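Long-range contact in putative lipoprotein (Bacteroides fragilis, PDB 3NQI), which is of unknown function but is probably a lipid-anchored protein of the bacterial cell envelope, and binds cadmium ions in the crystal: residues F119-I124 with I240-A245. Residues are numbered along the deposited sequence; the frame is centred on the assembly and turned at random.
Sequences FSENTI and IEYKTA. With CD (cadmium ion), chain H.
Glu121, in the turn of a β-hairpin, meets Tyr242, Thr244 and Ala245 of the C-terminal tail; the two backbones run roughly antiparallel, 157° apart, with the CA atoms of Glu121 and Thr244 5.9 Å from each other. Glu121 is gripped at both ends. Its backbone O accepts a short 2.6 Å hydrogen bond from Tyr242 OH, which arrives in the carbonyl plane on a lone pair. With CG opposite its backbone N (chi1 -177°), Tyr242 sends its ring across to the turn, with Glu121 O at the ring edge, in its plane; tyrosine suits the place because its hydroxyl sits at the far end of a long, flat side chain. The Glu121 side chain, extended beyond CG, carries its carboxylate out to the tail. There OE2 takes a hydrogen bond from Ala245 N, 2.8 Å long and nearly straight at 162°, while Thr244 lies across the glutamate at about a right angle, its CB 3.5 Å from OE2. Thr244 OG1 turns to other partners, Lys211 and the backbone O of Glu246. The same carboxylate chelates a cadmium ion through both oxygens, OE1 at 2.4 Å and OE2 at 2.6 Å, so OE2 serves metal and backbone together, and each probably helps to fix the rotation of the group. Deeper in the fold, the branched Ile124 and Ile240 suit buried strand positions, Ile124 CD1 lying 4.0 Å from Ile240 CD1. Within the hairpin, Ser120 OG accepts from Asn122 N in an ST turn. The whole joins a β-hairpin turn to the tail beyond strand 234-241 at a surface cadmium site, bidentate at Glu121 and shared with Glu246 and a water.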
loop_
_atom_site.group_PDB
_atom_site.type_symbol
_atom_site.label_atom_id
_atom_site.label_comp_id
_atom_site.label_asym_id
_atom_site.label_seq_id
_atom_site.Cartn_x
_atom_site.Cartn_y
_atom_site.Cartn_z
ATOM N N PHE A 119 -4.570 2.599 8.270
ATOM C CA PHE A 119 -4.331 4.056 8.323
ATOM C C PHE A 119 -5.557 4.810 8.891
ATOM O O PHE A 119 -5.444 5.697 9.768
ATOM C CB PHE A 119 -3.991 4.585 6.924
ATOM C CG PHE A 119 -3.815 6.058 6.880
ATOM C CD1 PHE A 119 -2.609 6.618 7.307
ATOM C CD2 PHE A 119 -4.855 6.900 6.480
ATOM C CE1 PHE A 119 -2.440 7.998 7.327
ATOM C CE2 PHE A 119 -4.696 8.280 6.494
ATOM C CZ PHE A 119 -3.448 8.827 6.906
ATOM N N SER A 120 -6.715 4.474 8.359
ATOM C CA SER A 120 -7.995 5.099 8.761
ATOM C C SER A 120 -9.099 4.031 8.595
ATOM O O SER A 120 -8.820 2.896 8.261
ATOM C CB SER A 120 -8.327 6.285 7.873
ATOM O OG SER A 120 -8.651 5.787 6.586
ATOM N N GLU A 121 -10.352 4.392 8.844
ATOM C CA GLU A 121 -11.438 3.446 8.689
ATOM C C GLU A 121 -11.563 3.000 7.258
ATOM O O GLU A 121 -12.039 1.906 7.017
ATOM C CB GLU A 121 -12.750 4.056 9.163
ATOM C CG GLU A 121 -12.772 4.178 10.686
ATOM C CD GLU A 121 -14.079 4.778 11.173
ATOM O OE1 GLU A 121 -14.962 4.980 10.306
ATOM O OE2 GLU A 121 -14.190 5.038 12.392
ATOM N N ASN A 122 -11.102 3.830 6.336
ATOM C CA ASN A 122 -11.244 3.560 4.873
ATOM C C ASN A 122 -9.994 3.076 4.129
ATOM O O ASN A 122 -10.054 2.793 2.919
ATOM C CB ASN A 122 -11.631 4.877 4.205
ATOM C CG ASN A 122 -13.001 5.411 4.692
ATOM O OD1 ASN A 122 -14.020 4.753 4.544
ATOM N ND2 ASN A 122 -12.999 6.600 5.268
ATOM N N THR A 123 -8.845 3.105 4.802
ATOM C CA THR A 123 -7.559 2.880 4.141
ATOM C C THR A 123 -6.643 1.961 4.922
ATOM O O THR A 123 -6.401 2.155 6.115
ATOM C CB THR A 123 -6.778 4.214 3.870
ATOM O OG1 THR A 123 -7.607 5.109 3.135
ATOM C CG2 THR A 123 -5.433 3.966 3.061
ATOM N N ILE A 124 -6.070 0.993 4.220
ATOM C CA ILE A 124 -5.011 0.211 4.817
ATOM C C ILE A 124 -3.739 0.320 3.941
ATOM O O ILE A 124 -3.809 0.711 2.772
ATOM C CB ILE A 124 -5.395 -1.264 5.014
ATOM C CG1 ILE A 124 -5.739 -1.875 3.673
ATOM C CG2 ILE A 124 -6.582 -1.412 6.069
ATOM C CD1 ILE A 124 -5.906 -3.432 3.702
ATOM N N ILE A 240 -4.545 -7.606 10.208
ATOM C CA ILE A 240 -4.834 -6.225 10.646
ATOM C C ILE A 240 -6.082 -6.168 11.547
ATOM O O ILE A 240 -7.200 -6.446 11.105
ATOM C CB ILE A 240 -5.042 -5.327 9.412
ATOM C CG1 ILE A 240 -3.829 -5.382 8.480
ATOM C CG2 ILE A 240 -5.359 -3.842 9.838
ATOM C CD1 ILE A 240 -4.085 -4.720 7.063
ATOM N N GLU A 241 -5.918 -5.839 12.812
ATOM C CA GLU A 241 -7.087 -5.688 13.677
ATOM C C GLU A 241 -7.855 -4.419 13.219
ATOM O O GLU A 241 -7.271 -3.358 13.090
ATOM C CB GLU A 241 -6.664 -5.662 15.158
ATOM C CG GLU A 241 -5.861 -6.921 15.620
ATOM C CD GLU A 241 -6.592 -8.286 15.419
ATOM O OE1 GLU A 241 -7.824 -8.354 15.654
ATOM O OE2 GLU A 241 -5.916 -9.288 15.027
ATOM N N TYR A 242 -9.114 -4.569 12.803
ATOM C CA TYR A 242 -9.835 -3.459 12.184
ATOM C C TYR A 242 -10.516 -2.597 13.246
ATOM O O TYR A 242 -11.369 -3.083 13.981
ATOM C CB TYR A 242 -10.825 -3.943 11.130
ATOM C CG TYR A 242 -11.530 -2.808 10.413
ATOM C CD1 TYR A 242 -10.837 -1.947 9.567
ATOM C CD2 TYR A 242 -12.865 -2.536 10.651
ATOM C CE1 TYR A 242 -11.482 -0.892 8.928
ATOM C CE2 TYR A 242 -13.514 -1.481 10.021
ATOM C CZ TYR A 242 -12.817 -0.653 9.176
ATOM O OH TYR A 242 -13.465 0.405 8.557
ATOM N N LYS A 243 -10.127 -1.331 13.333
ATOM C CA LYS A 243 -10.641 -0.419 14.349
ATOM C C LYS A 243 -11.490 0.686 13.778
ATOM O O LYS A 243 -11.291 1.113 12.621
ATOM C CB LYS A 243 -9.474 0.165 15.130
ATOM C CG LYS A 243 -8.653 -0.935 15.790
ATOM C CD LYS A 243 -7.891 -0.481 17.007
ATOM C CE LYS A 243 -7.072 -1.646 17.587
ATOM N NZ LYS A 243 -6.251 -1.200 18.769
ATOM N N THR A 244 -12.494 1.103 14.545
ATOM C CA THR A 244 -13.336 2.248 14.156
ATOM C C THR A 244 -13.557 3.130 15.349
ATOM O O THR A 244 -13.422 2.678 16.486
ATOM C CB THR A 244 -14.725 1.800 13.589
ATOM O OG1 THR A 244 -15.465 1.122 14.601
ATOM C CG2 THR A 244 -14.529 0.860 12.413
ATOM N N ALA A 245 -13.904 4.390 15.119
ATOM C CA ALA A 245 -14.343 5.245 16.244
ATOM C C ALA A 245 -15.648 4.736 16.915
ATOM O O ALA A 245 -15.841 4.965 18.100
ATOM C CB ALA A 245 -14.463 6.750 15.800
HETATM CD CD CD H . -16.447 6.188 11.786
HETATM O O HOH W 1 -15.526 8.043 12.498
#